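Local structure of acyl-CoA dehydrogenase domain protein Tcur3481 (Thermomonospora curvata, 6WY9) at residues Arg38-Leu47 with Ala83-Leu91; Leu71-Arg80 with Thr225-Ser236. The protein probably acts as an acyl-CoA dehydrogenase and binds flavin-adenine dinucleotide as its cofactor. All blocks are in the same frame, centred on the assembly; numbering follows the deposited sequence.

Contact 1: residues Arg38-Leu47 with Ala83-Leu91; sequences RIDETLWREL and APVPLWPTL
The indole of Trp44 fits against Val85, Pro86, Leu87 and Thr90. Val85 meets the six-membered ring at its edge, near the ring plane, with CB 3.7 Å from Trp44 CE3. Next along the rim, Trp44 CZ3 touches CD2 of Leu87 at 3.6 Å and CD of Pro86 at 3.7 Å, both approaching obliquely. Thr90, coming from the opposite direction, places its CB 3.8 Å from Trp44 CH2. The indole gets there because its CG stands anti to the backbone N (chi1 -167°), which swings the ring from the helix flank over to the second segment. An alanine here would probably open a gap between Pro86, Leu87 and Thr90 and leave Arg118 without its cation-pi partner.

Beside the indole, Val85 splits its two methyls: CG1 lies 3.4 Å from the carbonyl O of Asp40 and also packs on Leu43, whereas CG2 meets CD1 of Leu47 tip to tip. Leu43 CD2 extends this apolar patch to Ala83 CB.

A single hydrogen bond joins the backbones, from Asp40 N to Pro84 O (2.9 Å, N-H...O 164°), and Pro84 forms the centre of an inverse gamma turn. Asp40 is also the N-cap of helix 41-49: its OD1 receives Leu43 N from above the carboxylate plane at 3.0 Å, with a weaker bond from Thr42 N, and forms a salt bridge with Arg28. The same residue thus starts the helix and ties its entry to the other segment. Thr90 OG1 is hydrogen-bonded to Leu119 O.

Within the N-terminal helical domain, helix 5-23 packs on Leu43, Leu47, Ala83 and Leu87, and helix 26-33 touches Asp40 and Pro84, while strand 118-122 of the neighbouring beta sheet supplies Arg118, which touches Ile39 and Thr90.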
loop_
_atom_site.group_PDB
_atom_site.type_symbol
_atom_site.label_atom_id
_atom_site.label_comp_id
_atom_site.label_asym_id
_atom_site.label_seq_id
_atom_site.Cartn_x
_atom_site.Cartn_y
_atom_site.Cartn_z
ATOM N N ARG B 38 -13.521 -31.808 -11.540
ATOM C CA ARG B 38 -13.161 -30.423 -11.855
ATOM C C ARG B 38 -12.070 -30.338 -12.931
ATOM O O ARG B 38 -11.372 -29.327 -13.032
ATOM C CB ARG B 38 -12.732 -29.671 -10.578
ATOM C CG ARG B 38 -13.719 -29.919 -9.423
ATOM C CD ARG B 38 -15.052 -29.318 -9.859
ATOM N NE ARG B 38 -16.153 -29.564 -8.924
ATOM C CZ ARG B 38 -16.424 -28.803 -7.860
ATOM N NH1 ARG B 38 -15.628 -27.774 -7.544
ATOM N NH2 ARG B 38 -17.479 -29.069 -7.096
ATOM N N ILE B 39 -11.930 -31.361 -13.773
ATOM C CA ILE B 39 -10.895 -31.393 -14.801
ATOM C C ILE B 39 -11.554 -31.607 -16.159
ATOM O O ILE B 39 -12.334 -32.559 -16.341
ATOM C CB ILE B 39 -9.873 -32.519 -14.553
ATOM C CG1 ILE B 39 -9.064 -32.263 -13.252
ATOM C CG2 ILE B 39 -8.975 -32.647 -15.794
ATOM C CD1 ILE B 39 -8.072 -33.387 -12.859
ATOM N N ASP B 40 -11.164 -30.807 -17.136
ATOM C CA ASP B 40 -11.745 -30.934 -18.468
ATOM C C ASP B 40 -10.891 -31.928 -19.239
ATOM O O ASP B 40 -9.804 -31.585 -19.717
ATOM C CB ASP B 40 -11.799 -29.581 -19.158
ATOM C CG ASP B 40 -12.500 -29.612 -20.510
ATOM O OD1 ASP B 40 -12.665 -30.690 -21.112
ATOM O OD2 ASP B 40 -12.911 -28.509 -20.957
ATOM N N GLU B 41 -11.413 -33.146 -19.388
ATOM C CA GLU B 41 -10.660 -34.213 -20.043
ATOM C C GLU B 41 -10.600 -33.995 -21.546
ATOM O O GLU B 41 -9.687 -34.503 -22.217
ATOM C CB GLU B 41 -11.297 -35.564 -19.745
ATOM C CG GLU B 41 -11.331 -35.927 -18.296
ATOM C CD GLU B 41 -9.948 -36.216 -17.724
ATOM O OE1 GLU B 41 -8.986 -36.427 -18.499
ATOM O OE2 GLU B 41 -9.831 -36.222 -16.483
ATOM N N THR B 42 -11.593 -33.286 -22.093
ATOM C CA THR B 42 -11.575 -32.973 -23.516
ATOM C C THR B 42 -10.455 -31.990 -23.818
ATOM O O THR B 42 -9.659 -32.193 -24.745
ATOM C CB THR B 42 -12.938 -32.409 -23.939
ATOM O OG1 THR B 42 -13.941 -33.389 -23.619
ATOM C CG2 THR B 42 -12.946 -32.173 -25.475
ATOM N N LEU B 43 -10.369 -30.937 -23.018
ATOM C CA LEU B 43 -9.276 -29.979 -23.144
ATOM C C LEU B 43 -7.914 -30.662 -22.991
ATOM O O LEU B 43 -6.967 -30.356 -23.730
ATOM C CB LEU B 43 -9.439 -28.895 -22.096
ATOM C CG LEU B 43 -8.366 -27.799 -22.096
ATOM C CD1 LEU B 43 -8.225 -27.194 -23.514
ATOM C CD2 LEU B 43 -8.697 -26.701 -21.036
ATOM N N TRP B 44 -7.799 -31.585 -22.028
ATOM C CA TRP B 44 -6.554 -32.318 -21.837
ATOM C C TRP B 44 -6.170 -33.085 -23.103
ATOM O O TRP B 44 -5.009 -33.088 -23.523
ATOM C CB TRP B 44 -6.690 -33.291 -20.666
ATOM C CG TRP B 44 -5.358 -33.805 -20.256
ATOM C CD1 TRP B 44 -4.792 -35.016 -20.570
ATOM C CD2 TRP B 44 -4.390 -33.091 -19.483
ATOM N NE1 TRP B 44 -3.535 -35.101 -20.018
ATOM C CE2 TRP B 44 -3.259 -33.930 -19.354
ATOM C CE3 TRP B 44 -4.371 -31.817 -18.883
ATOM C CZ2 TRP B 44 -2.104 -33.539 -18.636
ATOM C CZ3 TRP B 44 -3.207 -31.432 -18.145
ATOM C CH2 TRP B 44 -2.101 -32.295 -18.041
ATOM N N ARG B 45 -7.132 -33.778 -23.701
ATOM C CA ARG B 45 -6.824 -34.564 -24.894
ATOM C C ARG B 45 -6.485 -33.665 -26.079
ATOM O O ARG B 45 -5.615 -33.996 -26.901
ATOM C CB ARG B 45 -7.994 -35.482 -25.235
ATOM C CG ARG B 45 -8.164 -36.703 -24.334
ATOM C CD ARG B 45 -9.282 -37.630 -24.887
ATOM N NE ARG B 45 -10.566 -36.940 -25.092
ATOM C CZ ARG B 45 -11.021 -36.510 -26.273
ATOM N NH1 ARG B 45 -10.302 -36.690 -27.376
ATOM N NH2 ARG B 45 -12.200 -35.896 -26.358
ATOM N N GLU B 46 -7.171 -32.537 -26.191
ATOM C CA GLU B 46 -6.871 -31.583 -27.260
ATOM C C GLU B 46 -5.451 -31.030 -27.118
ATOM O O GLU B 46 -4.698 -30.950 -28.098
ATOM C CB GLU B 46 -7.897 -30.441 -27.227
ATOM C CG GLU B 46 -9.374 -30.873 -27.436
ATOM C CD GLU B 46 -9.706 -30.967 -28.888
ATOM O OE1 GLU B 46 -9.199 -30.085 -29.614
ATOM O OE2 GLU B 46 -10.416 -31.920 -29.307
ATOM N N LEU B 47 -5.071 -30.649 -25.893
ATOM C CA LEU B 47 -3.703 -30.203 -25.621
ATOM C C LEU B 47 -2.671 -31.265 -25.978
ATOM O O LEU B 47 -1.618 -30.948 -26.547
ATOM C CB LEU B 47 -3.555 -29.830 -24.144
ATOM C CG LEU B 47 -4.385 -28.584 -23.806
ATOM C CD1 LEU B 47 -4.440 -28.384 -22.291
ATOM C CD2 LEU B 47 -3.886 -27.298 -24.522
ATOM N N ALA B 83 -8.427 -21.884 -17.443
ATOM C CA ALA B 83 -8.868 -23.115 -18.110
ATOM C C ALA B 83 -8.661 -24.299 -17.172
ATOM O O ALA B 83 -7.545 -24.480 -16.650
ATOM C CB ALA B 83 -8.114 -23.350 -19.409
ATOM N N PRO B 84 -9.718 -25.089 -16.887
ATOM C CA PRO B 84 -9.600 -26.115 -15.823
ATOM C C PRO B 84 -8.901 -27.404 -16.249
ATOM O O PRO B 84 -9.521 -28.446 -16.484
ATOM C CB PRO B 84 -11.067 -26.358 -15.441
ATOM C CG PRO B 84 -11.827 -26.155 -16.761
ATOM C CD PRO B 84 -11.119 -24.930 -17.345
ATOM N N VAL B 85 -7.570 -27.364 -16.311
ATOM C CA VAL B 85 -6.766 -28.585 -16.509
ATOM C C VAL B 85 -5.529 -28.508 -15.622
ATOM O O VAL B 85 -4.969 -27.438 -15.405
ATOM C CB VAL B 85 -6.317 -28.767 -17.986
ATOM C CG1 VAL B 85 -7.373 -29.438 -18.828
ATOM C CG2 VAL B 85 -5.912 -27.420 -18.615
ATOM N N PRO B 86 -5.057 -29.676 -15.126
ATOM C CA PRO B 86 -3.929 -29.633 -14.163
ATOM C C PRO B 86 -2.565 -29.585 -14.855
ATOM O O PRO B 86 -1.738 -30.504 -14.745
ATOM C CB PRO B 86 -4.137 -30.928 -13.376
ATOM C CG PRO B 86 -4.535 -31.906 -14.496
ATOM C CD PRO B 86 -5.527 -31.060 -15.351
ATOM N N LEU B 87 -2.319 -28.509 -15.607
ATOM C CA LEU B 87 -1.062 -28.446 -16.349
ATOM C C LEU B 87 0.130 -28.263 -15.408
ATOM O O LEU B 87 1.149 -28.953 -15.549
ATOM C CB LEU B 87 -1.121 -27.315 -17.386
ATOM C CG LEU B 87 -1.998 -27.570 -18.623
ATOM C CD1 LEU B 87 -2.193 -26.224 -19.408
ATOM C CD2 LEU B 87 -1.413 -28.636 -19.542
ATOM N N TRP B 88 0.029 -27.347 -14.432
ATOM C CA TRP B 88 1.274 -27.180 -13.681
ATOM C C TRP B 88 1.558 -28.395 -12.794
ATOM O O TRP B 88 2.711 -28.848 -12.760
ATOM C CB TRP B 88 1.326 -25.839 -12.904
ATOM C CG TRP B 88 0.567 -25.735 -11.606
ATOM C CD1 TRP B 88 -0.673 -25.165 -11.411
ATOM C CD2 TRP B 88 1.007 -26.182 -10.306
ATOM N NE1 TRP B 88 -1.027 -25.260 -10.081
ATOM C CE2 TRP B 88 -0.029 -25.896 -9.392
ATOM C CE3 TRP B 88 2.151 -26.846 -9.844
ATOM C CZ2 TRP B 88 0.068 -26.218 -8.020
ATOM C CZ3 TRP B 88 2.243 -27.166 -8.496
ATOM C CH2 TRP B 88 1.210 -26.850 -7.603
ATOM N N PRO B 89 0.576 -29.026 -12.133
ATOM C CA PRO B 89 0.941 -30.231 -11.354
ATOM C C PRO B 89 1.544 -31.332 -12.219
ATOM O O PRO B 89 2.588 -31.892 -11.871
ATOM C CB PRO B 89 -0.385 -30.652 -10.695
ATOM C CG PRO B 89 -1.216 -29.376 -10.660
ATOM C CD PRO B 89 -0.856 -28.695 -11.991
ATOM N N THR B 90 0.931 -31.645 -13.363
ATOM C CA THR B 90 1.453 -32.719 -14.199
ATOM C C THR B 90 2.806 -32.358 -14.795
ATOM O O THR B 90 3.723 -33.193 -14.802
ATOM C CB THR B 90 0.459 -33.054 -15.322
ATOM O OG1 THR B 90 -0.673 -33.719 -14.755
ATOM C CG2 THR B 90 1.082 -33.982 -16.363
ATOM N N LEU B 91 2.942 -31.130 -15.347
ATOM C CA LEU B 91 4.151 -30.813 -16.122
ATOM C C LEU B 91 5.336 -30.419 -15.239
ATOM O O LEU B 91 6.480 -30.685 -15.618
ATOM C CB LEU B 91 3.866 -29.706 -17.158
ATOM C CG LEU B 91 2.926 -30.200 -18.290
ATOM C CD1 LEU B 91 2.564 -29.131 -19.368
ATOM C CD2 LEU B 91 3.488 -31.496 -18.956
#

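Contact 2: residues Leu71-Arg80 with Thr225-Ser236; sequences LCVLLEEQGR and TALAAVQLGVAS
The carboxylate of Glu76 has a methyl of Leu232 over one face, with Leu232 CD2 3.4 Å from Glu76 OE2 and almost as near to CD and OE1. With CG anti to the backbone N (chi1 178°) and an extended chain, Glu76 reaches across the second helix, its CG over Gly233 CA. Its OE2 forms a salt bridge with Arg80 NH2 through a weak hydrogen bond; NH1 of Arg80 pairs with Glu77 OE2 at 2.7 Å, and Arg17 is a second partner of Glu77. The guanidinium has Glu77 CA at its edge, while Ser236 CB approaches obliquely.

Further along, the backbones themselves touch. Gly79 C is 3.4 Å from Gly233 C, and CA-H...O contacts run both ways, from Gly233 CA to Glu76 O (3.2 Å) and from Arg80 CA to Gly233 O (3.2 Å). A side chain on either glycine would collide with the facing helix. Toward the N-terminal ends, Ala229 CB rests on Cys72 and Leu75, and Leu75 CD1 presses tightly on Ala226 CB (3.4 Å).

Axes 6.3 Å apart, crossing at -37°, are characteristic of glycine-mediated helix packing, with Ala229 and Gly233 as a small-xxx-small pair; here it docks the N-terminal domain on a long C-terminal helix.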
loop_
_atom_site.group_PDB
_atom_site.type_symbol
_atom_site.label_atom_id
_atom_site.label_comp_id
_atom_site.label_asym_id
_atom_site.label_seq_id
_atom_site.Cartn_x
_atom_site.Cartn_y
_atom_site.Cartn_z
ATOM N N LEU B 71 6.946 -24.146 -20.988
ATOM C CA LEU B 71 5.950 -24.405 -19.964
ATOM C C LEU B 71 5.320 -23.095 -19.491
ATOM O O LEU B 71 4.090 -22.973 -19.399
ATOM C CB LEU B 71 6.577 -25.157 -18.787
ATOM C CG LEU B 71 5.560 -25.350 -17.649
ATOM C CD1 LEU B 71 4.289 -26.088 -18.129
ATOM C CD2 LEU B 71 6.206 -26.016 -16.405
ATOM N N CYS B 72 6.145 -22.082 -19.256
ATOM C CA CYS B 72 5.600 -20.818 -18.752
ATOM C C CYS B 72 4.712 -20.134 -19.792
ATOM O O CYS B 72 3.714 -19.492 -19.436
ATOM C CB CYS B 72 6.734 -19.913 -18.304
ATOM S SG CYS B 72 7.482 -20.509 -16.713
ATOM N N VAL B 73 5.050 -20.252 -21.082
ATOM C CA VAL B 73 4.201 -19.670 -22.118
ATOM C C VAL B 73 2.846 -20.355 -22.107
ATOM O O VAL B 73 1.798 -19.701 -22.137
ATOM C CB VAL B 73 4.894 -19.768 -23.498
ATOM C CG1 VAL B 73 3.954 -19.416 -24.642
ATOM C CG2 VAL B 73 6.084 -18.841 -23.538
ATOM N N LEU B 74 2.849 -21.689 -22.013
ATOM C CA LEU B 74 1.590 -22.426 -21.952
ATOM C C LEU B 74 0.788 -22.087 -20.692
ATOM O O LEU B 74 -0.437 -21.930 -20.761
ATOM C CB LEU B 74 1.862 -23.927 -22.014
ATOM C CG LEU B 74 0.668 -24.861 -21.840
ATOM C CD1 LEU B 74 -0.335 -24.762 -23.032
ATOM C CD2 LEU B 74 1.150 -26.314 -21.653
ATOM N N LEU B 75 1.449 -22.016 -19.523
ATOM C CA LEU B 75 0.733 -21.725 -18.279
ATOM C C LEU B 75 0.151 -20.318 -18.279
ATOM O O LEU B 75 -0.895 -20.067 -17.653
ATOM C CB LEU B 75 1.673 -21.905 -17.057
ATOM C CG LEU B 75 2.087 -23.367 -16.811
ATOM C CD1 LEU B 75 2.993 -23.511 -15.572
ATOM C CD2 LEU B 75 0.834 -24.292 -16.729
ATOM N N GLU B 76 0.874 -19.369 -18.878
ATOM C CA GLU B 76 0.366 -18.015 -18.926
ATOM C C GLU B 76 -0.908 -17.948 -19.770
ATOM O O GLU B 76 -1.900 -17.317 -19.368
ATOM C CB GLU B 76 1.440 -17.060 -19.454
ATOM C CG GLU B 76 0.918 -15.641 -19.568
ATOM C CD GLU B 76 1.945 -14.627 -20.096
ATOM O OE1 GLU B 76 3.098 -15.002 -20.398
ATOM O OE2 GLU B 76 1.579 -13.434 -20.210
ATOM N N GLU B 77 -0.917 -18.591 -20.938
ATOM C CA GLU B 77 -2.176 -18.664 -21.685
ATOM C C GLU B 77 -3.253 -19.386 -20.900
ATOM O O GLU B 77 -4.427 -19.025 -20.987
ATOM C CB GLU B 77 -2.018 -19.391 -23.026
ATOM C CG GLU B 77 -1.559 -18.510 -24.105
ATOM C CD GLU B 77 -2.396 -17.242 -24.294
ATOM O OE1 GLU B 77 -3.650 -17.247 -24.449
ATOM O OE2 GLU B 77 -1.742 -16.221 -24.331
ATOM N N GLN B 78 -2.896 -20.462 -20.203
ATOM C CA GLN B 78 -3.913 -21.147 -19.417
ATOM C C GLN B 78 -4.544 -20.205 -18.394
ATOM O O GLN B 78 -5.777 -20.142 -18.269
ATOM C CB GLN B 78 -3.346 -22.385 -18.722
ATOM C CG GLN B 78 -4.350 -22.872 -17.673
ATOM C CD GLN B 78 -3.822 -23.900 -16.726
ATOM O OE1 GLN B 78 -2.607 -23.970 -16.437
ATOM N NE2 GLN B 78 -4.731 -24.689 -16.171
ATOM N N GLY B 79 -3.721 -19.447 -17.656
ATOM C CA GLY B 79 -4.286 -18.523 -16.677
ATOM C C GLY B 79 -5.132 -17.430 -17.302
ATOM O O GLY B 79 -6.126 -16.989 -16.713
ATOM N N ARG B 80 -4.772 -16.987 -18.512
ATOM C CA ARG B 80 -5.580 -15.971 -19.192
ATOM C C ARG B 80 -7.041 -16.391 -19.344
ATOM O O ARG B 80 -7.937 -15.537 -19.420
ATOM C CB ARG B 80 -4.991 -15.704 -20.564
ATOM C CG ARG B 80 -4.447 -14.361 -20.744
ATOM C CD ARG B 80 -3.771 -14.294 -22.085
ATOM N NE ARG B 80 -2.691 -13.326 -22.059
ATOM C CZ ARG B 80 -1.400 -13.635 -22.026
ATOM N NH1 ARG B 80 -0.993 -14.909 -22.034
ATOM N NH2 ARG B 80 -0.505 -12.651 -22.004
ATOM N N THR B 225 8.012 -20.780 -10.039
ATOM C CA THR B 225 8.079 -20.105 -11.332
ATOM C C THR B 225 6.832 -20.414 -12.147
ATOM O O THR B 225 6.216 -19.519 -12.722
ATOM C CB THR B 225 9.363 -20.542 -12.057
ATOM O OG1 THR B 225 10.497 -20.223 -11.239
ATOM C CG2 THR B 225 9.518 -19.857 -13.400
ATOM N N ALA B 226 6.428 -21.687 -12.168
ATOM C CA ALA B 226 5.245 -22.083 -12.918
ATOM C C ALA B 226 3.979 -21.420 -12.359
ATOM O O ALA B 226 3.109 -20.975 -13.123
ATOM C CB ALA B 226 5.137 -23.624 -12.891
ATOM N N LEU B 227 3.837 -21.388 -11.029
ATOM C CA LEU B 227 2.673 -20.738 -10.454
ATOM C C LEU B 227 2.669 -19.263 -10.825
ATOM O O LEU B 227 1.619 -18.688 -11.089
ATOM C CB LEU B 227 2.658 -20.905 -8.915
ATOM C CG LEU B 227 2.269 -22.310 -8.428
ATOM C CD1 LEU B 227 2.826 -22.568 -6.941
ATOM C CD2 LEU B 227 0.738 -22.488 -8.524
ATOM N N ALA B 228 3.838 -18.629 -10.812
ATOM C CA ALA B 228 3.893 -17.235 -11.231
ATOM C C ALA B 228 3.485 -17.086 -12.691
ATOM O O ALA B 228 2.843 -16.098 -13.047
ATOM C CB ALA B 228 5.273 -16.660 -10.983
ATOM N N ALA B 229 3.793 -18.074 -13.548
ATOM C CA ALA B 229 3.342 -17.961 -14.942
ATOM C C ALA B 229 1.815 -17.971 -15.037
ATOM O O ALA B 229 1.217 -17.173 -15.780
ATOM C CB ALA B 229 3.949 -19.079 -15.802
ATOM N N VAL B 230 1.159 -18.872 -14.293
ATOM C CA VAL B 230 -0.307 -18.923 -14.326
ATOM C C VAL B 230 -0.872 -17.605 -13.807
ATOM O O VAL B 230 -1.818 -17.034 -14.370
ATOM C CB VAL B 230 -0.822 -20.111 -13.483
ATOM C CG1 VAL B 230 -2.375 -20.152 -13.493
ATOM C CG2 VAL B 230 -0.188 -21.438 -13.943
ATOM N N GLN B 231 -0.290 -17.106 -12.717
ATOM C CA GLN B 231 -0.800 -15.886 -12.117
ATOM C C GLN B 231 -0.661 -14.729 -13.085
ATOM O O GLN B 231 -1.521 -13.841 -13.139
ATOM C CB GLN B 231 -0.044 -15.574 -10.814
ATOM C CG GLN B 231 -0.685 -14.429 -9.985
ATOM C CD GLN B 231 -1.878 -14.914 -9.198
ATOM O OE1 GLN B 231 -2.718 -15.659 -9.724
ATOM N NE2 GLN B 231 -1.965 -14.506 -7.923
ATOM N N LEU B 232 0.466 -14.660 -13.779
ATOM C CA LEU B 232 0.594 -13.607 -14.779
ATOM C C LEU B 232 -0.576 -13.665 -15.760
ATOM O O LEU B 232 -1.147 -12.624 -16.111
ATOM C CB LEU B 232 1.921 -13.754 -15.523
ATOM C CG LEU B 232 2.163 -12.771 -16.695
ATOM C CD1 LEU B 232 2.189 -11.239 -16.212
ATOM C CD2 LEU B 232 3.484 -13.196 -17.358
ATOM N N GLY B 233 -0.940 -14.872 -16.224
ATOM C CA GLY B 233 -2.037 -14.983 -17.173
ATOM C C GLY B 233 -3.378 -14.632 -16.540
ATOM O O GLY B 233 -4.194 -13.912 -17.132
ATOM N N VAL B 234 -3.608 -15.089 -15.304
ATOM C CA VAL B 234 -4.826 -14.694 -14.594
ATOM C C VAL B 234 -4.935 -13.174 -14.515
ATOM O O VAL B 234 -5.992 -12.597 -14.782
ATOM C CB VAL B 234 -4.874 -15.317 -13.187
ATOM C CG1 VAL B 234 -6.079 -14.745 -12.404
ATOM C CG2 VAL B 234 -4.961 -16.895 -13.299
ATOM N N ALA B 235 -3.871 -12.506 -14.077
ATOM C CA ALA B 235 -3.986 -11.059 -13.877
ATOM C C ALA B 235 -4.190 -10.345 -15.207
ATOM O O ALA B 235 -4.962 -9.386 -15.289
ATOM C CB ALA B 235 -2.737 -10.505 -13.167
ATOM N N SER B 236 -3.475 -10.788 -16.250
ATOM C CA SER B 236 -3.606 -10.195 -17.572
ATOM C C SER B 236 -5.032 -10.344 -18.093
ATOM O O SER B 236 -5.619 -9.391 -18.618
ATOM C CB SER B 236 -2.617 -10.865 -18.545
ATOM O OG SER B 236 -1.279 -10.611 -18.128
#

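From the N terminus the segments come as 38-47, 71-80, 83-91 and 225-236, so the two contacts cross rather than nest. Contact 1 closes a loop of 35 residues that contains helix 67-80, the first partner of contact 2. Contact 2 closes a far longer excursion of 144 residues, taking in helix 87-100 and the beta domain before the chain returns in helix 215-248. Where they meet, Gln78 NE2 donates to Ala83 O just beyond its helix, Leu75 CD2 packs on Leu87 CB, and Leu227 packs on Trp88. Contact 1 thus knits the N-terminal helical domain internally, and contact 2 fastens it to the C-terminal helices.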